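Local coordinates for tyrosine specific protein phosphatase (Trypanosoma cruzi, PDB 4AZ1), which probably removes phosphate from phosphotyrosine residues of proteins, at residues 10-14 / 15-19; 23-26 / 27-31; 257-260 / 261-265; 272-275 / 276-280. All blocks are in the same frame, centred on the assembly; numbering follows the deposited sequence.

Contact 1 (10-14 / 15-19); sequences TKLSV and QAQYE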
loop_
_atom_site.group_PDB
_atom_site.type_symbol
_atom_site.label_atom_id
_atom_site.label_comp_id
_atom_site.label_asym_id
_atom_site.label_seq_id
_atom_site.Cartn_x
_atom_site.Cartn_y
_atom_site.Cartn_z
ATOM N N THR A 10 -33.575 31.697 -1.565
ATOM C CA THR A 10 -33.123 32.915 -0.893
ATOM C C THR A 10 -34.286 33.807 -0.484
ATOM O O THR A 10 -34.091 34.807 0.214
ATOM C CB THR A 10 -32.159 33.744 -1.773
ATOM O OG1 THR A 10 -32.775 34.009 -3.039
ATOM C CG2 THR A 10 -30.845 32.996 -1.985
ATOM N N LYS A 11 -35.494 33.448 -0.912
ATOM C CA LYS A 11 -36.678 34.225 -0.543
ATOM C C LYS A 11 -37.298 33.752 0.774
ATOM O O LYS A 11 -38.086 34.471 1.391
ATOM C CB LYS A 11 -37.723 34.173 -1.659
ATOM C CG LYS A 11 -37.364 34.985 -2.894
ATOM C CD LYS A 11 -38.592 35.213 -3.761
ATOM C CE LYS A 11 -38.219 35.831 -5.109
ATOM N NZ LYS A 11 -37.287 36.996 -4.986
ATOM N N LEU A 12 -36.945 32.539 1.188
ATOM C CA LEU A 12 -37.503 31.934 2.394
ATOM C C LEU A 12 -36.868 32.519 3.650
ATOM O O LEU A 12 -35.711 32.932 3.626
ATOM C CB LEU A 12 -37.259 30.424 2.392
ATOM C CG LEU A 12 -37.806 29.574 1.246
ATOM C CD1 LEU A 12 -37.214 28.171 1.328
ATOM C CD2 LEU A 12 -39.342 29.523 1.265
ATOM N N SER A 13 -37.624 32.543 4.748
ATOM C CA SER A 13 -37.069 32.941 6.036
ATOM C C SER A 13 -35.975 31.953 6.451
ATOM O O SER A 13 -35.906 30.839 5.917
ATOM C CB SER A 13 -38.166 32.975 7.093
ATOM O OG SER A 13 -38.626 31.666 7.367
ATOM N N VAL A 14 -35.122 32.354 7.393
ATOM C CA VAL A 14 -34.079 31.466 7.912
ATOM C C VAL A 14 -34.656 30.128 8.401
ATOM O O VAL A 14 -34.132 29.057 8.078
ATOM C CB VAL A 14 -33.263 32.121 9.054
ATOM C CG1 VAL A 14 -32.170 31.174 9.528
ATOM C CG2 VAL A 14 -32.641 33.432 8.599
ATOM N N GLN A 15 -35.741 30.190 9.162
ATOM C CA GLN A 15 -36.372 28.975 9.662
ATOM C C GLN A 15 -36.875 28.076 8.524
ATOM O O GLN A 15 -36.657 26.862 8.543
ATOM C CB GLN A 15 -37.519 29.320 10.625
ATOM C CG GLN A 15 -38.116 28.110 11.344
ATOM C CD GLN A 15 -37.090 27.374 12.203
ATOM O OE1 GLN A 15 -36.147 27.979 12.723
ATOM N NE2 GLN A 15 -37.266 26.060 12.347
ATOM N N ALA A 16 -37.556 28.670 7.545
ATOM C CA ALA A 16 -38.068 27.907 6.411
ATOM C C ALA A 16 -36.922 27.295 5.596
ATOM O O ALA A 16 -37.037 26.167 5.102
ATOM C CB ALA A 16 -38.960 28.781 5.524
ATOM N N GLN A 17 -35.831 28.037 5.447
ATOM C CA GLN A 17 -34.657 27.509 4.756
ATOM C C GLN A 17 -34.117 26.284 5.484
ATOM O O GLN A 17 -33.850 25.257 4.866
ATOM C CB GLN A 17 -33.555 28.565 4.654
ATOM C CG GLN A 17 -33.847 29.698 3.680
ATOM C CD GLN A 17 -32.785 30.782 3.746
ATOM O OE1 GLN A 17 -32.055 30.894 4.742
ATOM N NE2 GLN A 17 -32.678 31.577 2.685
ATOM N N TYR A 18 -33.961 26.393 6.796
ATOM C CA TYR A 18 -33.437 25.287 7.589
ATOM C C TYR A 18 -34.350 24.060 7.499
ATOM O O TYR A 18 -33.873 22.939 7.343
ATOM C CB TYR A 18 -33.249 25.717 9.046
ATOM C CG TYR A 18 -32.628 24.657 9.930
ATOM C CD1 TYR A 18 -33.415 23.684 10.531
ATOM C CD2 TYR A 18 -31.263 24.638 10.171
ATOM C CE1 TYR A 18 -32.861 22.716 11.339
ATOM C CE2 TYR A 18 -30.697 23.670 10.986
ATOM C CZ TYR A 18 -31.507 22.710 11.567
ATOM O OH TYR A 18 -30.967 21.736 12.380
ATOM N N GLU A 19 -35.659 24.291 7.576
ATOM C CA GLU A 19 -36.651 23.232 7.521
ATOM C C GLU A 19 -36.760 22.565 6.145
ATOM O O GLU A 19 -37.001 21.363 6.052
ATOM C CB GLU A 19 -38.021 23.788 7.932
ATOM C CG GLU A 19 -38.130 24.079 9.423
ATOM C CD GLU A 19 -39.512 24.580 9.829
ATOM O OE1 GLU A 19 -40.433 24.580 8.976
ATOM O OE2 GLU A 19 -39.669 24.972 11.008
HETATM O O HOH W 1 -31.615 34.115 2.099
#
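S13 caps the start of helix 14-30: its OG accepts from the backbone N of A16 at 3.2 Å in a nearly straight bond (163°), the hallmark of an N-cap serine. Turning OG in between its own N and carbonyl carbon (chi1 68°) brings it over the first turn, where it also lies 3.4 Å from A16 CB. The regular helical bonds begin here too, with Q17 N giving to S13 O at 2.8 Å and Y18 N to V14 O at 3.0 Å. On the outside, Q15 NE2 meets E19 OE2 at 3.0 Å, in the plane of the glutamine amide but on the anti side of the carboxylate.

Apolar contact is modest. L12 CB rests against A16 CB at 3.9 Å and Q17 CG at 3.7 Å, just ahead of the cap.

Q17 links the helix back to the incoming loop. Its extended chain puts NE2 within reach of F9 O, to which it donates, and of a water, 2.8 Å from NE2, that gives a hydrogen bond to T10 O. V14 packs on A294, L295 and L298 of helix 293-299, while Q17 touches L295 and M285, setting this helix start beside helices 274-288 and 293-299.

Contact 2 (23-26 / 27-31); sequences REFS and LLLRQ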
loop_
_atom_site.group_PDB
_atom_site.type_symbol
_atom_site.label_atom_id
_atom_site.label_comp_id
_atom_site.label_asym_id
_atom_site.label_seq_id
_atom_site.Cartn_x
_atom_site.Cartn_y
_atom_site.Cartn_z
ATOM N N ARG A 23 -35.979 18.686 5.405
ATOM C CA ARG A 23 -37.021 17.927 4.707
ATOM C C ARG A 23 -36.487 17.234 3.442
ATOM O O ARG A 23 -36.769 16.060 3.207
ATOM C CB ARG A 23 -38.166 18.866 4.341
ATOM C CG ARG A 23 -39.403 18.169 3.816
ATOM C CD ARG A 23 -40.473 19.197 3.449
ATOM N NE ARG A 23 -40.042 20.015 2.318
ATOM C CZ ARG A 23 -39.904 21.338 2.355
ATOM N NH1 ARG A 23 -40.179 22.014 3.474
ATOM N NH2 ARG A 23 -39.501 21.985 1.264
ATOM N N GLU A 24 -35.715 17.959 2.634
ATOM C CA GLU A 24 -35.145 17.383 1.420
ATOM C C GLU A 24 -34.141 16.280 1.730
ATOM O O GLU A 24 -34.127 15.242 1.067
ATOM C CB GLU A 24 -34.452 18.464 0.579
ATOM C CG GLU A 24 -35.419 19.333 -0.226
ATOM C CD GLU A 24 -34.691 20.452 -0.967
ATOM O OE1 GLU A 24 -33.428 20.471 -0.974
ATOM O OE2 GLU A 24 -35.385 21.306 -1.553
ATOM N N PHE A 25 -33.286 16.505 2.723
ATOM C CA PHE A 25 -32.311 15.481 3.057
ATOM C C PHE A 25 -32.993 14.192 3.548
ATOM O O PHE A 25 -32.577 13.091 3.177
ATOM C CB PHE A 25 -31.294 15.986 4.076
ATOM C CG PHE A 25 -30.214 14.996 4.375
ATOM C CD1 PHE A 25 -29.167 14.800 3.479
ATOM C CD2 PHE A 25 -30.252 14.237 5.542
ATOM C CE1 PHE A 25 -28.163 13.873 3.747
ATOM C CE2 PHE A 25 -29.242 13.309 5.819
ATOM C CZ PHE A 25 -28.205 13.129 4.913
ATOM N N SER A 26 -34.039 14.327 4.365
ATOM C CA SER A 26 -34.779 13.162 4.825
ATOM C C SER A 26 -35.427 12.421 3.660
ATOM O O SER A 26 -35.432 11.193 3.618
ATOM C CB SER A 26 -35.838 13.560 5.858
ATOM O OG SER A 26 -35.215 14.020 7.046
ATOM N N LEU A 27 -35.959 13.173 2.706
ATOM C CA LEU A 27 -36.536 12.575 1.510
ATOM C C LEU A 27 -35.482 11.804 0.708
ATOM O O LEU A 27 -35.762 10.724 0.178
ATOM C CB LEU A 27 -37.215 13.653 0.663
ATOM C CG LEU A 27 -37.896 13.250 -0.639
ATOM C CD1 LEU A 27 -39.068 12.302 -0.363
ATOM C CD2 LEU A 27 -38.369 14.500 -1.376
ATOM N N LEU A 28 -34.264 12.327 0.642
ATOM C CA LEU A 28 -33.181 11.593 -0.018
ATOM C C LEU A 28 -32.877 10.264 0.680
ATOM O O LEU A 28 -32.725 9.239 0.021
ATOM C CB LEU A 28 -31.904 12.430 -0.086
ATOM C CG LEU A 28 -31.864 13.602 -1.063
ATOM C CD1 LEU A 28 -30.680 14.497 -0.739
ATOM C CD2 LEU A 28 -31.772 13.113 -2.501
ATOM N N LEU A 29 -32.776 10.282 2.007
ATOM C CA LEU A 29 -32.527 9.049 2.759
ATOM C C LEU A 29 -33.688 8.092 2.538
ATOM O O LEU A 29 -33.495 6.891 2.358
ATOM C CB LEU A 29 -32.389 9.342 4.251
ATOM C CG LEU A 29 -31.226 10.234 4.679
ATOM C CD1 LEU A 29 -31.193 10.332 6.195
ATOM C CD2 LEU A 29 -29.929 9.660 4.148
ATOM N N ARG A 30 -34.893 8.654 2.541
ATOM C CA ARG A 30 -36.130 7.902 2.313
ATOM C C ARG A 30 -36.079 7.073 1.017
ATOM O O ARG A 30 -36.726 6.036 0.921
ATOM C CB ARG A 30 -37.321 8.881 2.334
ATOM C CG ARG A 30 -38.630 8.401 1.732
ATOM C CD ARG A 30 -39.433 7.558 2.703
ATOM N NE ARG A 30 -40.793 7.312 2.219
ATOM C CZ ARG A 30 -41.095 6.450 1.255
ATOM N NH1 ARG A 30 -40.130 5.756 0.657
ATOM N NH2 ARG A 30 -42.360 6.284 0.879
ATOM N N GLN A 31 -35.270 7.507 0.050
ATOM C CA GLN A 31 -35.189 6.826 -1.244
ATOM C C GLN A 31 -34.165 5.706 -1.268
ATOM O O GLN A 31 -34.050 4.989 -2.273
ATOM C CB GLN A 31 -34.834 7.820 -2.348
ATOM C CG GLN A 31 -36.014 8.279 -3.167
ATOM C CD GLN A 31 -36.830 9.332 -2.462
ATOM O OE1 GLN A 31 -36.535 10.521 -2.558
ATOM N NE2 GLN A 31 -37.865 8.903 -1.749
#
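F25 and L29, one turn apart on helix 14-30, make the closest side-chain contact here. The leucine's CD1 comes to 3.6 Å from F25 CE2, meeting the ring obliquely, and its CD2 lies 3.9 Å from F25 CZ. F25 CG, anti to the backbone N (chi1 -176°), sends the ring along this side of the helix, where M274 and Y277 of helix 274-288 also touch it. L28 adds a looser contact, its CD1 4.5 Å from F25 CD1; this buried leucine faces Y257, V260 and Y277. E24 belongs to the tight side as well, its carboxylate held by a salt bridge to R20 and by the hydroxyls of Y277 and Y281.

The other flank is more open. R23 and R30 are exposed, and S26 OG turns back to Q22 NE2 instead of forward along the helix. What joins the two segments on this flank is mainly backbone: L27 N gives to R23 O at 3.0 Å and R30 N to S26 O at 2.8 Å.

Regular i to i+4 bonding thus carries an amphipathic helix close to its C-terminal end. Its apolar side lies on helices 255-266 and 274-288, an arrangement consistent with the N-terminal helical part of the catalytic domain in classical tyrosine phosphatases, which packs on its C-terminal helices.

Contact 3 (257-260 / 261-265); sequences YDVV and SAMRR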
loop_
_atom_site.group_PDB
_atom_site.type_symbol
_atom_site.label_atom_id
_atom_site.label_comp_id
_atom_site.label_asym_id
_atom_site.label_seq_id
_atom_site.Cartn_x
_atom_site.Cartn_y
_atom_site.Cartn_z
ATOM N N TYR A 257 -31.269 19.294 -4.985
ATOM C CA TYR A 257 -31.885 17.992 -4.840
ATOM C C TYR A 257 -31.582 17.118 -6.072
ATOM O O TYR A 257 -31.150 15.971 -5.930
ATOM C CB TYR A 257 -33.399 18.127 -4.616
ATOM C CG TYR A 257 -34.040 16.814 -4.252
ATOM C CD1 TYR A 257 -34.014 16.355 -2.946
ATOM C CD2 TYR A 257 -34.655 16.018 -5.218
ATOM C CE1 TYR A 257 -34.583 15.142 -2.602
ATOM C CE2 TYR A 257 -35.235 14.801 -4.878
ATOM C CZ TYR A 257 -35.183 14.372 -3.567
ATOM O OH TYR A 257 -35.742 13.171 -3.208
ATOM N N ASP A 258 -31.784 17.656 -7.275
ATOM C CA ASP A 258 -31.574 16.871 -8.497
ATOM C C ASP A 258 -30.124 16.385 -8.656
ATOM O O ASP A 258 -29.872 15.224 -9.000
ATOM C CB ASP A 258 -32.000 17.673 -9.719
ATOM C CG ASP A 258 -33.504 17.893 -9.769
ATOM O OD1 ASP A 258 -34.250 17.046 -9.230
ATOM O OD2 ASP A 258 -33.940 18.910 -10.350
ATOM N N VAL A 259 -29.182 17.285 -8.405
ATOM C CA VAL A 259 -27.765 16.971 -8.478
ATOM C C VAL A 259 -27.381 15.874 -7.490
ATOM O O VAL A 259 -26.698 14.912 -7.852
ATOM C CB VAL A 259 -26.921 18.224 -8.197
ATOM C CG1 VAL A 259 -25.528 17.848 -7.719
ATOM C CG2 VAL A 259 -26.846 19.085 -9.451
ATOM N N VAL A 260 -27.826 16.003 -6.246
ATOM C CA VAL A 260 -27.493 14.991 -5.251
ATOM C C VAL A 260 -28.180 13.670 -5.590
ATOM O O VAL A 260 -27.584 12.601 -5.445
ATOM C CB VAL A 260 -27.799 15.475 -3.819
ATOM C CG1 VAL A 260 -27.569 14.359 -2.795
ATOM C CG2 VAL A 260 -26.898 16.654 -3.496
ATOM N N SER A 261 -29.407 13.747 -6.095
ATOM C CA SER A 261 -30.126 12.540 -6.474
ATOM C C SER A 261 -29.350 11.775 -7.549
ATOM O O SER A 261 -29.194 10.552 -7.473
ATOM C CB SER A 261 -31.530 12.892 -6.961
ATOM O OG SER A 261 -32.485 12.027 -6.387
ATOM N N ALA A 262 -28.836 12.501 -8.535
ATOM C CA ALA A 262 -28.073 11.878 -9.622
ATOM C C ALA A 262 -26.709 11.342 -9.166
ATOM O O ALA A 262 -26.222 10.342 -9.696
ATOM C CB ALA A 262 -27.913 12.841 -10.785
ATOM N N MET A 263 -26.081 12.011 -8.205
ATOM C CA MET A 263 -24.836 11.496 -7.648
ATOM C C MET A 263 -25.111 10.186 -6.917
ATOM O O MET A 263 -24.350 9.229 -7.034
ATOM C CB MET A 263 -24.214 12.499 -6.670
ATOM C CG MET A 263 -23.591 13.723 -7.314
ATOM S SD MET A 263 -22.625 14.672 -6.113
ATOM C CE MET A 263 -23.868 14.965 -4.839
ATOM N N ARG A 264 -26.200 10.159 -6.152
ATOM C CA ARG A 264 -26.578 8.970 -5.389
ATOM C C ARG A 264 -26.834 7.729 -6.251
ATOM O O ARG A 264 -26.598 6.603 -5.809
ATOM C CB ARG A 264 -27.795 9.271 -4.499
ATOM C CG ARG A 264 -27.376 9.754 -3.138
ATOM C CD ARG A 264 -28.501 10.299 -2.266
ATOM N NE ARG A 264 -27.933 10.680 -0.969
ATOM C CZ ARG A 264 -28.095 9.989 0.154
ATOM N NH1 ARG A 264 -28.858 8.899 0.155
ATOM N NH2 ARG A 264 -27.516 10.399 1.281
ATOM N N ARG A 265 -27.311 7.932 -7.477
ATOM C CA ARG A 265 -27.537 6.808 -8.383
ATOM C C ARG A 265 -26.213 6.227 -8.852
ATOM O O ARG A 265 -26.158 5.090 -9.324
ATOM C CB ARG A 265 -28.354 7.231 -9.613
ATOM C CG ARG A 265 -29.827 7.499 -9.357
ATOM C CD ARG A 265 -30.584 7.750 -10.674
ATOM N NE ARG A 265 -30.344 9.088 -11.228
ATOM C CZ ARG A 265 -31.072 10.168 -10.934
ATOM N NH1 ARG A 265 -32.093 10.090 -10.083
ATOM N NH2 ARG A 265 -30.781 11.336 -11.492
HETATM O O HOH W 2 -31.693 13.593 -10.734
#
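Y257 meets S261 chiefly through the backbone, its O taking a hydrogen bond from S261 N at 2.8 Å. Trans about its first torsion (chi1 -171°), the tyrosine side chain keeps its ring only loosely beside the serine, CE2 lying 4.2 Å from S261 OG, and packs instead on L27 and Y277. D258 O accepts from A262 N at 3.0 Å and from a water that in turn accepts from R265 NH2. That arginine curls back over its own helix, one face of the guanidinium lying over S261 O. The carboxylate of D258 turns the other way, to T254 OG1. V259 packs on A241 of helix 232-247; its O holds M263 N. V260 carries the main side-chain contact. Its CG2 is 3.7 Å from M263 CE, the methionine being bent at its last torsion (chi3 -56°) to bring the methyl back across the valine, while CG1 sits 4.1 Å from R264 NE, near the guanidinium plane.

R264 runs alongside V260 and ends among E32 OE2, V271 O and, more weakly, M270 O. Such a grip should fix the rotation of its guanidinium: the aliphatic stem lies along V260, while the charged end probably helps to tie helix 255-266 to the segments around E32 and V271.

Contact 4 (272-275 / 276-280); sequences QRME and QYFVI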
loop_
_atom_site.group_PDB
_atom_site.type_symbol
_atom_site.label_atom_id
_atom_site.label_comp_id
_atom_site.label_asym_id
_atom_site.label_seq_id
_atom_site.Cartn_x
_atom_site.Cartn_y
_atom_site.Cartn_z
ATOM N N GLN A 272 -23.603 12.269 2.921
ATOM C CA GLN A 272 -23.893 11.335 3.989
ATOM C C GLN A 272 -24.657 11.992 5.142
ATOM O O GLN A 272 -25.450 11.343 5.798
ATOM C CB GLN A 272 -22.548 10.794 4.492
ATOM C CG GLN A 272 -22.595 9.746 5.597
ATOM C CD GLN A 272 -21.181 9.268 5.954
ATOM O OE1 GLN A 272 -20.191 9.951 5.661
ATOM N NE2 GLN A 272 -21.085 8.098 6.569
ATOM N N ARG A 273 -24.407 13.276 5.390
ATOM C CA ARG A 273 -24.942 13.936 6.586
ATOM C C ARG A 273 -25.722 15.166 6.202
ATOM O O ARG A 273 -25.422 15.801 5.191
ATOM C CB ARG A 273 -23.805 14.336 7.548
ATOM C CG ARG A 273 -22.867 13.187 7.877
ATOM C CD ARG A 273 -21.964 13.505 9.078
ATOM N NE ARG A 273 -20.783 12.634 9.112
ATOM C CZ ARG A 273 -20.802 11.356 9.505
ATOM N NH1 ARG A 273 -21.951 10.787 9.873
ATOM N NH2 ARG A 273 -19.679 10.638 9.521
ATOM N N MET A 274 -26.711 15.506 7.025
ATOM C CA MET A 274 -27.616 16.608 6.721
ATOM C C MET A 274 -26.840 17.914 6.497
ATOM O O MET A 274 -27.101 18.656 5.540
ATOM C CB MET A 274 -28.652 16.759 7.844
ATOM C CG MET A 274 -29.717 17.828 7.599
ATOM S SD MET A 274 -29.137 19.492 8.049
ATOM C CE MET A 274 -29.367 19.444 9.833
ATOM N N GLU A 275 -25.876 18.192 7.369
ATOM C CA GLU A 275 -25.156 19.460 7.275
ATOM C C GLU A 275 -24.273 19.482 6.039
ATOM O O GLU A 275 -23.953 20.556 5.538
ATOM C CB GLU A 275 -24.342 19.763 8.546
ATOM C CG GLU A 275 -23.146 18.874 8.736
ATOM C CD GLU A 275 -23.499 17.537 9.360
ATOM O OE1 GLU A 275 -24.709 17.272 9.593
ATOM O OE2 GLU A 275 -22.555 16.758 9.623
ATOM N N GLN A 276 -23.907 18.309 5.518
ATOM C CA GLN A 276 -23.119 18.285 4.282
ATOM C C GLN A 276 -23.994 18.677 3.086
ATOM O O GLN A 276 -23.520 19.316 2.161
ATOM C CB GLN A 276 -22.457 16.910 4.065
ATOM C CG GLN A 276 -21.278 16.643 5.034
ATOM C CD GLN A 276 -20.970 15.158 5.159
ATOM O OE1 GLN A 276 -21.648 14.330 4.540
ATOM N NE2 GLN A 276 -19.964 14.810 5.974
ATOM N N TYR A 277 -25.266 18.293 3.119
ATOM C CA TYR A 277 -26.216 18.666 2.071
ATOM C C TYR A 277 -26.503 20.168 2.175
ATOM O O TYR A 277 -26.576 20.899 1.169
ATOM C CB TYR A 277 -27.506 17.837 2.241
ATOM C CG TYR A 277 -28.589 18.111 1.211
ATOM C CD1 TYR A 277 -28.444 17.701 -0.118
ATOM C CD2 TYR A 277 -29.766 18.751 1.572
ATOM C CE1 TYR A 277 -29.447 17.946 -1.066
ATOM C CE2 TYR A 277 -30.775 19.002 0.634
ATOM C CZ TYR A 277 -30.606 18.588 -0.681
ATOM O OH TYR A 277 -31.604 18.825 -1.610
ATOM N N PHE A 278 -26.648 20.627 3.411
ATOM C CA PHE A 278 -26.807 22.050 3.682
ATOM C C PHE A 278 -25.667 22.879 3.071
ATOM O O PHE A 278 -25.920 23.927 2.464
ATOM C CB PHE A 278 -26.880 22.273 5.184
ATOM C CG PHE A 278 -27.865 23.315 5.576
ATOM C CD1 PHE A 278 -27.923 24.526 4.884
ATOM C CD2 PHE A 278 -28.754 23.089 6.619
ATOM C CE1 PHE A 278 -28.851 25.505 5.242
ATOM C CE2 PHE A 278 -29.693 24.060 6.983
ATOM C CZ PHE A 278 -29.740 25.270 6.294
ATOM N N VAL A 279 -24.425 22.403 3.198
ATOM C CA VAL A 279 -23.275 23.156 2.671
ATOM C C VAL A 279 -23.419 23.483 1.167
ATOM O O VAL A 279 -23.002 24.555 0.724
ATOM C CB VAL A 279 -21.909 22.468 2.996
ATOM C CG1 VAL A 279 -20.734 23.237 2.355
ATOM C CG2 VAL A 279 -21.689 22.402 4.503
ATOM N N ILE A 280 -24.043 22.597 0.387
ATOM C CA ILE A 280 -24.222 22.912 -1.030
ATOM C C ILE A 280 -25.090 24.168 -1.200
ATOM O O ILE A 280 -24.739 25.045 -1.980
ATOM C CB ILE A 280 -24.785 21.739 -1.861
ATOM C CG1 ILE A 280 -23.930 20.483 -1.667
ATOM C CG2 ILE A 280 -24.856 22.117 -3.364
ATOM C CD1 ILE A 280 -24.607 19.209 -2.155
HETATM O O HOH W 3 -18.891 12.130 6.269
HETATM O O HOH W 4 -19.991 17.146 8.292
#
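The R273 guanidinium and the Q276 amide cross with their planes 53° apart, Q276 NE2 lying obliquely 3.9 Å from R273 NE. Q272 CD covers one face of the guanidinium, 4.0 Å above its plane and offset toward the rim. The F278 ring is met at its edge by M274: SD comes to 3.9 Å from CD2, a Met-aromatic contact in which the two side chains run alongside each other.

Polar contact gathers on Q276. Its CG is anti to the carbonyl carbon (chi1 -72°) and the chain beyond is extended, which sends the amide back past the start of the helix. There OE1 accepts from R273 N at 3.1 Å, with the donor 53° above the carbonyl plane, and weakly from Q272 N at 3.3 Å. NE2 donates to a water at 2.9 Å that gives a hydrogen bond to Q272 OE1, and weakly to a second water bound by E275 OE2.

R273 is the N-cap residue, and its O receives Y277 N at 3.2 Å; F278 N then gives to M274 O at 2.9 Å as regular helix bonding sets in.

The sequence is consistent with the Q-loop of classical tyrosine phosphatases, with Q272 probably at the position of its glutamine and Q276 one turn further on. Q276 touches R232 of the CX5R signature and D196 of the WPD motif, and D196 forms a salt bridge with R273 NE. One moderate and one weak N-H bond on OE1, with one good and one weak water on NE2, probably help to orient the Q276 amide beside the catalytic pocket.

Overall arrangement
Contacts 1 and 2 lie at the two ends of helix 14-30, their centres about 17 Å apart. Contact 1 is a surface cap; contact 2 is partly buried, as are contacts 3 and 4. Contact 4 touches all the others: F278 packs on Y18 of contact 1, Y277 OH probably bonds to E24 of contact 2, and I280 meets V260 of contact 3. Contacts 2 and 3 also meet directly, through L28 and Y257. Contacts 2 and 3 combine helical backbone bonds with apolar packing. Contacts 1 and 4 both lie at helix starts; in 1 a serine hydroxyl caps the helix, in 4 the Q276 amide accepts from the backbone N of R273.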